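Local coordinates for protein 5'-tyrosyl-DNA phosphodiesterase (Caenorhabditis elegans, PDB 4FVA) that belongs to the endonuclease/exonuclease/phosphatase family of DNase I-like fold and carries a bound magnesium ion, at residues 180-186 and 214-220; 230-234 and 248-252. All coordinates share one frame; numbering follows the deposited sequence.

Interaction 1. Residues 180-186 and 214-220; sequences VKDAWEA and RFDRLYW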
loop_
_atom_site.group_PDB
_atom_site.type_symbol
_atom_site.label_atom_id
_atom_site.label_comp_id
_atom_site.label_asym_id
_atom_site.label_seq_id
_atom_site.Cartn_x
_atom_site.Cartn_y
_atom_site.Cartn_z
ATOM N N VAL A 180 4.097 14.231 -9.840
ATOM C CA VAL A 180 3.786 12.957 -9.193
ATOM C C VAL A 180 4.388 11.821 -10.018
ATOM O O VAL A 180 4.078 11.685 -11.206
ATOM C CB VAL A 180 2.259 12.707 -9.066
ATOM C CG1 VAL A 180 1.996 11.325 -8.467
ATOM C CG2 VAL A 180 1.591 13.788 -8.227
ATOM N N LYS A 181 5.210 10.985 -9.383
ATOM C CA LYS A 181 5.880 9.899 -10.072
ATOM C C LYS A 181 5.581 8.560 -9.450
ATOM O O LYS A 181 5.338 8.454 -8.244
ATOM C CB LYS A 181 7.402 10.091 -10.078
ATOM C CG LYS A 181 7.897 11.257 -10.922
ATOM C CD LYS A 181 9.428 11.314 -10.919
ATOM C CE LYS A 181 9.944 12.322 -11.938
ATOM N NZ LYS A 181 9.339 13.661 -11.734
ATOM N N ASP A 182 5.650 7.533 -10.292
ATOM C CA ASP A 182 5.440 6.164 -9.873
ATOM C C ASP A 182 6.764 5.636 -9.334
ATOM O O ASP A 182 7.782 5.647 -10.028
ATOM C CB ASP A 182 4.960 5.351 -11.077
ATOM C CG ASP A 182 4.768 3.890 -10.758
ATOM O OD1 ASP A 182 5.579 3.350 -9.980
ATOM O OD2 ASP A 182 3.831 3.275 -11.322
ATOM N N ALA A 183 6.756 5.194 -8.083
ATOM C CA ALA A 183 7.988 4.775 -7.407
ATOM C C ALA A 183 8.748 3.689 -8.165
ATOM O O ALA A 183 9.971 3.750 -8.293
ATOM C CB ALA A 183 7.685 4.326 -5.971
ATOM N N TRP A 184 8.036 2.680 -8.651
ATOM C CA TRP A 184 8.700 1.621 -9.390
ATOM C C TRP A 184 9.375 2.113 -10.662
ATOM O O TRP A 184 10.493 1.695 -10.986
ATOM C CB TRP A 184 7.732 0.501 -9.744
ATOM C CG TRP A 184 8.357 -0.516 -10.650
ATOM C CD1 TRP A 184 9.281 -1.469 -10.306
ATOM C CD2 TRP A 184 8.082 -0.709 -12.045
ATOM N NE1 TRP A 184 9.607 -2.229 -11.406
ATOM C CE2 TRP A 184 8.881 -1.789 -12.484
ATOM C CE3 TRP A 184 7.238 -0.076 -12.963
ATOM C CZ2 TRP A 184 8.865 -2.244 -13.808
ATOM C CZ3 TRP A 184 7.227 -0.528 -14.282
ATOM C CH2 TRP A 184 8.031 -1.605 -14.687
ATOM N N GLU A 185 8.669 2.966 -11.397
ATOM C CA GLU A 185 9.212 3.561 -12.612
ATOM C C GLU A 185 10.417 4.434 -12.316
ATOM O O GLU A 185 11.449 4.308 -12.965
ATOM C CB GLU A 185 8.150 4.389 -13.330
ATOM C CG GLU A 185 7.041 3.590 -13.984
ATOM C CD GLU A 185 6.001 4.508 -14.587
ATOM O OE1 GLU A 185 4.993 4.013 -15.133
ATOM O OE2 GLU A 185 6.204 5.738 -14.513
ATOM N N ALA A 186 10.284 5.315 -11.328
ATOM C CA ALA A 186 11.362 6.231 -10.960
ATOM C C ALA A 186 12.594 5.504 -10.433
ATOM O O ALA A 186 13.703 6.042 -10.447
ATOM C CB ALA A 186 10.864 7.255 -9.942
ATOM N N ARG A 214 0.932 -5.692 -12.226
ATOM C CA ARG A 214 1.510 -4.736 -11.307
ATOM C C ARG A 214 0.379 -3.981 -10.641
ATOM O O ARG A 214 0.189 -2.785 -10.879
ATOM C CB ARG A 214 2.460 -3.791 -12.037
ATOM C CG ARG A 214 3.242 -2.890 -11.102
ATOM C CD ARG A 214 4.481 -2.318 -11.785
ATOM N NE ARG A 214 4.172 -1.230 -12.713
ATOM C CZ ARG A 214 4.080 0.048 -12.356
ATOM N NH1 ARG A 214 4.248 0.400 -11.081
ATOM N NH2 ARG A 214 3.811 0.977 -13.268
ATOM N N PHE A 215 -0.348 -4.699 -9.793
ATOM C CA PHE A 215 -1.541 -4.197 -9.128
ATOM C C PHE A 215 -1.184 -3.212 -8.023
ATOM O O PHE A 215 -1.922 -2.275 -7.750
ATOM C CB PHE A 215 -2.325 -5.366 -8.516
ATOM C CG PHE A 215 -3.157 -6.158 -9.509
ATOM C CD1 PHE A 215 -3.587 -5.591 -10.700
ATOM C CD2 PHE A 215 -3.529 -7.478 -9.222
ATOM C CE1 PHE A 215 -4.368 -6.326 -11.595
ATOM C CE2 PHE A 215 -4.309 -8.222 -10.112
ATOM C CZ PHE A 215 -4.726 -7.642 -11.298
ATOM N N ASP A 216 -0.059 -3.458 -7.368
ATOM C CA ASP A 216 0.321 -2.683 -6.206
ATOM C C ASP A 216 1.325 -1.607 -6.593
ATOM O O ASP A 216 2.369 -1.902 -7.170
ATOM C CB ASP A 216 0.879 -3.630 -5.148
ATOM C CG ASP A 216 -0.075 -4.774 -4.852
ATOM O OD1 ASP A 216 -1.005 -4.546 -4.061
ATOM O OD2 ASP A 216 0.074 -5.883 -5.428
ATOM N N ARG A 217 1.002 -0.354 -6.292
ATOM C CA ARG A 217 1.851 0.752 -6.726
ATOM C C ARG A 217 1.934 1.842 -5.676
ATOM O O ARG A 217 1.051 1.975 -4.824
ATOM C CB ARG A 217 1.331 1.358 -8.036
ATOM C CG ARG A 217 1.131 0.339 -9.163
ATOM C CD ARG A 217 0.774 1.016 -10.480
ATOM N NE ARG A 217 0.401 0.034 -11.508
ATOM C CZ ARG A 217 0.226 0.321 -12.796
ATOM N NH1 ARG A 217 0.388 1.566 -13.234
ATOM N NH2 ARG A 217 -0.111 -0.634 -13.650
ATOM N N LEU A 218 3.001 2.626 -5.757
ATOM C CA LEU A 218 3.190 3.774 -4.887
ATOM C C LEU A 218 3.574 4.972 -5.737
ATOM O O LEU A 218 4.521 4.905 -6.522
ATOM C CB LEU A 218 4.300 3.490 -3.869
ATOM C CG LEU A 218 3.801 2.812 -2.594
ATOM C CD1 LEU A 218 4.972 2.318 -1.732
ATOM C CD2 LEU A 218 2.891 3.782 -1.813
ATOM N N TYR A 219 2.827 6.058 -5.579
ATOM C CA TYR A 219 3.131 7.312 -6.245
ATOM C C TYR A 219 3.574 8.293 -5.186
ATOM O O TYR A 219 3.149 8.185 -4.025
ATOM C CB TYR A 219 1.895 7.856 -6.966
ATOM C CG TYR A 219 1.387 6.964 -8.065
ATOM C CD1 TYR A 219 0.455 5.974 -7.811
ATOM C CD2 TYR A 219 1.852 7.108 -9.366
ATOM C CE1 TYR A 219 -0.004 5.144 -8.822
ATOM C CE2 TYR A 219 1.399 6.292 -10.382
ATOM C CZ TYR A 219 0.470 5.312 -10.102
ATOM O OH TYR A 219 0.010 4.498 -11.108
ATOM N N TRP A 220 4.427 9.246 -5.560
ATOM C CA TRP A 220 4.761 10.309 -4.616
ATOM C C TRP A 220 5.035 11.659 -5.265
ATOM O O TRP A 220 5.340 11.757 -6.457
ATOM C CB TRP A 220 5.928 9.897 -3.710
ATOM C CG TRP A 220 7.276 10.397 -4.142
ATOM C CD1 TRP A 220 8.001 11.401 -3.558
ATOM C CD2 TRP A 220 8.077 9.902 -5.229
ATOM N NE1 TRP A 220 9.200 11.561 -4.218
ATOM C CE2 TRP A 220 9.272 10.655 -5.244
ATOM C CE3 TRP A 220 7.900 8.899 -6.185
ATOM C CZ2 TRP A 220 10.288 10.435 -6.190
ATOM C CZ3 TRP A 220 8.910 8.677 -7.116
ATOM C CH2 TRP A 220 10.086 9.442 -7.112
HETATM O O HOH W 1 4.919 1.596 -7.678
#
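Asp182 OD2 is gripped end-on by both terminal nitrogens of Arg214: NH1, 2.9 Å from OD2, is met by the syn lone pair of that oxygen, while NH2, 3.0 Å from OD2, meets it from above the carboxylate plane. The oxygen sits in the guanidinium plane, although the two flat groups are turned 47° against each other. Asp182 is the N-cap of helix 183-186: with CG anti to the backbone N (chi1 178°), its OD1 weakly accepts from Trp184 N and Glu185 N, and takes a water that bridges to Leu218 N. Arg214 bends at chi3 (76°), which puts CD over the face of the six-membered ring of Trp184 and brings CE3 against the face of the guanidinium, CZ standing 3.2 Å from CE3. Arg217 NE covers the opposite face, fixed there by donating to Arg214 O, and Glu185 OE1 adds a long salt bridge to Arg214 NH2. Beside this network the backbones pair antiparallel at Lys181 and Trp220, and Ala183 N reaches Leu218 O at 2.7 Å. The Trp220 indole turns its edge to Ala186 CB, with CH2 3.7 Å away. Val180 packs on helix 134-154, Tyr219 on that helix and strand 159-163, and Ala183 on strand 226-232.

Interaction 2. Residues 230-234 and 248-252; sequences TLEGR and WAINA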
loop_
_atom_site.group_PDB
_atom_site.type_symbol
_atom_site.label_atom_id
_atom_site.label_comp_id
_atom_site.label_asym_id
_atom_site.label_seq_id
_atom_site.Cartn_x
_atom_site.Cartn_y
_atom_site.Cartn_z
ATOM N N THR A 230 11.985 -2.368 -3.870
ATOM C CA THR A 230 12.156 -3.831 -3.813
ATOM C C THR A 230 10.824 -4.533 -3.572
ATOM O O THR A 230 9.833 -3.894 -3.211
ATOM C CB THR A 230 13.116 -4.271 -2.693
ATOM O OG1 THR A 230 12.518 -3.983 -1.420
ATOM C CG2 THR A 230 14.460 -3.546 -2.801
ATOM N N LEU A 231 10.801 -5.847 -3.766
ATOM C CA LEU A 231 9.616 -6.632 -3.440
ATOM C C LEU A 231 9.913 -7.420 -2.183
ATOM O O LEU A 231 11.057 -7.809 -1.969
ATOM C CB LEU A 231 9.257 -7.582 -4.587
ATOM C CG LEU A 231 8.866 -6.847 -5.867
ATOM C CD1 LEU A 231 8.503 -7.811 -6.995
ATOM C CD2 LEU A 231 7.713 -5.901 -5.556
ATOM N N GLU A 232 8.891 -7.679 -1.368
ATOM C CA GLU A 232 9.101 -8.411 -0.126
ATOM C C GLU A 232 7.995 -9.440 0.081
ATOM O O GLU A 232 6.992 -9.433 -0.639
ATOM C CB GLU A 232 9.158 -7.443 1.057
ATOM C CG GLU A 232 10.145 -6.294 0.881
ATOM C CD GLU A 232 11.593 -6.749 1.031
ATOM O OE1 GLU A 232 11.827 -7.867 1.541
ATOM O OE2 GLU A 232 12.499 -5.981 0.657
ATOM N N GLY A 233 8.204 -10.343 1.042
ATOM C CA GLY A 233 7.251 -11.410 1.321
ATOM C C GLY A 233 7.205 -12.471 0.242
ATOM O O GLY A 233 6.157 -13.102 0.025
ATOM N N ARG A 234 8.331 -12.692 -0.437
ATOM C CA ARG A 234 8.354 -13.651 -1.540
ATOM C C ARG A 234 8.759 -15.067 -1.143
ATOM O O ARG A 234 8.870 -15.959 -1.990
ATOM C CB ARG A 234 9.249 -13.149 -2.672
ATOM C CG ARG A 234 8.655 -11.966 -3.411
ATOM C CD ARG A 234 9.398 -11.676 -4.706
ATOM N NE ARG A 234 10.713 -11.074 -4.503
ATOM C CZ ARG A 234 11.485 -10.635 -5.495
ATOM N NH1 ARG A 234 11.061 -10.722 -6.750
ATOM N NH2 ARG A 234 12.669 -10.097 -5.236
ATOM N N TRP A 248 2.900 -9.962 -3.478
ATOM C CA TRP A 248 4.175 -9.568 -2.897
ATOM C C TRP A 248 3.981 -8.193 -2.268
ATOM O O TRP A 248 3.124 -7.424 -2.705
ATOM C CB TRP A 248 5.275 -9.470 -3.955
ATOM C CG TRP A 248 5.449 -10.682 -4.837
ATOM C CD1 TRP A 248 5.737 -10.690 -6.178
ATOM C CD2 TRP A 248 5.352 -12.057 -4.442
ATOM N NE1 TRP A 248 5.836 -11.985 -6.633
ATOM C CE2 TRP A 248 5.604 -12.842 -5.590
ATOM C CE3 TRP A 248 5.088 -12.699 -3.228
ATOM C CZ2 TRP A 248 5.582 -14.240 -5.559
ATOM C CZ3 TRP A 248 5.070 -14.096 -3.200
ATOM C CH2 TRP A 248 5.313 -14.843 -4.356
ATOM N N ALA A 249 4.772 -7.865 -1.256
ATOM C CA ALA A 249 4.734 -6.507 -0.725
ATOM C C ALA A 249 5.642 -5.619 -1.574
ATOM O O ALA A 249 6.629 -6.097 -2.127
ATOM C CB ALA A 249 5.182 -6.488 0.741
ATOM N N ILE A 250 5.301 -4.345 -1.704
ATOM C CA ILE A 250 6.226 -3.403 -2.308
ATOM C C ILE A 250 6.863 -2.575 -1.202
ATOM O O ILE A 250 6.239 -2.306 -0.175
ATOM C CB ILE A 250 5.593 -2.510 -3.410
ATOM C CG1 ILE A 250 4.457 -1.649 -2.866
ATOM C CG2 ILE A 250 5.095 -3.371 -4.583
ATOM C CD1 ILE A 250 3.866 -0.727 -3.933
ATOM N N ASN A 251 8.118 -2.202 -1.413
ATOM C CA ASN A 251 8.910 -1.521 -0.407
ATOM C C ASN A 251 9.743 -0.415 -1.063
ATOM O O ASN A 251 10.702 -0.692 -1.781
ATOM C CB ASN A 251 9.809 -2.541 0.297
ATOM C CG ASN A 251 10.664 -1.913 1.385
ATOM O OD1 ASN A 251 10.235 -0.991 2.065
ATOM N ND2 ASN A 251 11.896 -2.392 1.525
ATOM N N ALA A 252 9.358 0.837 -0.858
ATOM C CA ALA A 252 10.057 1.932 -1.523
ATOM C C ALA A 252 10.740 2.835 -0.513
ATOM O O ALA A 252 10.118 3.272 0.479
ATOM C CB ALA A 252 9.089 2.730 -2.398
#
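A pair of antiparallel strands at one margin of a six-stranded sheet, 226-232 outermost and 249-255 next to it, meets here through Thr230 with Asn251 and Glu232 with Ala249, both hydrogen-bonded pairs. Thr230 N lies 3.0 Å from Asn251 O, and Ala249 N lies 2.8 Å from Glu232 O. Between them the non-hydrogen-bonded pair Leu231 and Ile250 packs CD2 against CG2 at 3.8 Å on the other face of the sheet, where Ile250 also touches Phe229. The sheet is one of the two layers of the DNase I-like sandwich, and strand 13-20 flanks 249-255 on its far side. Alongside Asn251, Thr230 carries OG1 between the backbone N and the carbonyl carbon (chi1 67°). From there the hydroxyl donates to Glu232 OE2 at 2.9 Å and weakly accepts Asn251 ND2 at 3.4 Å; the bend of Glu232 at chi2 (-74°) folds its carboxylate back to meet it. Past the strand end, Gly233 turns with positive phi, and Arg234 sets CG over one face of Trp248, 3.7 Å from the centroid of the five-membered ring, a CH-pi contact. Leu231 CD1 approaches the same indole at CD1, 4.1 Å away, while Phe243 meets it edge-to-face.

Overall arrangement
From the N terminus, residues 180-186 come first and pair with 214-220, closing a loop of 27 residues that holds little regular structure. Strand 212-221 is followed by strand 226-232, whose end opens interaction 2; this closes over 13 residues without helix or strand when 248-252 returns alongside. The two contacts are therefore in series, neither nested nor crossed. They belong to different sheets, interaction 1 to the seven-stranded one and interaction 2 to the six-stranded one, yet their centres lie about 13 Å apart. Ile250 CD1 bridges them, packing on Leu218 CG at 3.8 Å, and Ala183 meets Ala252, joining the two layers of the sandwich.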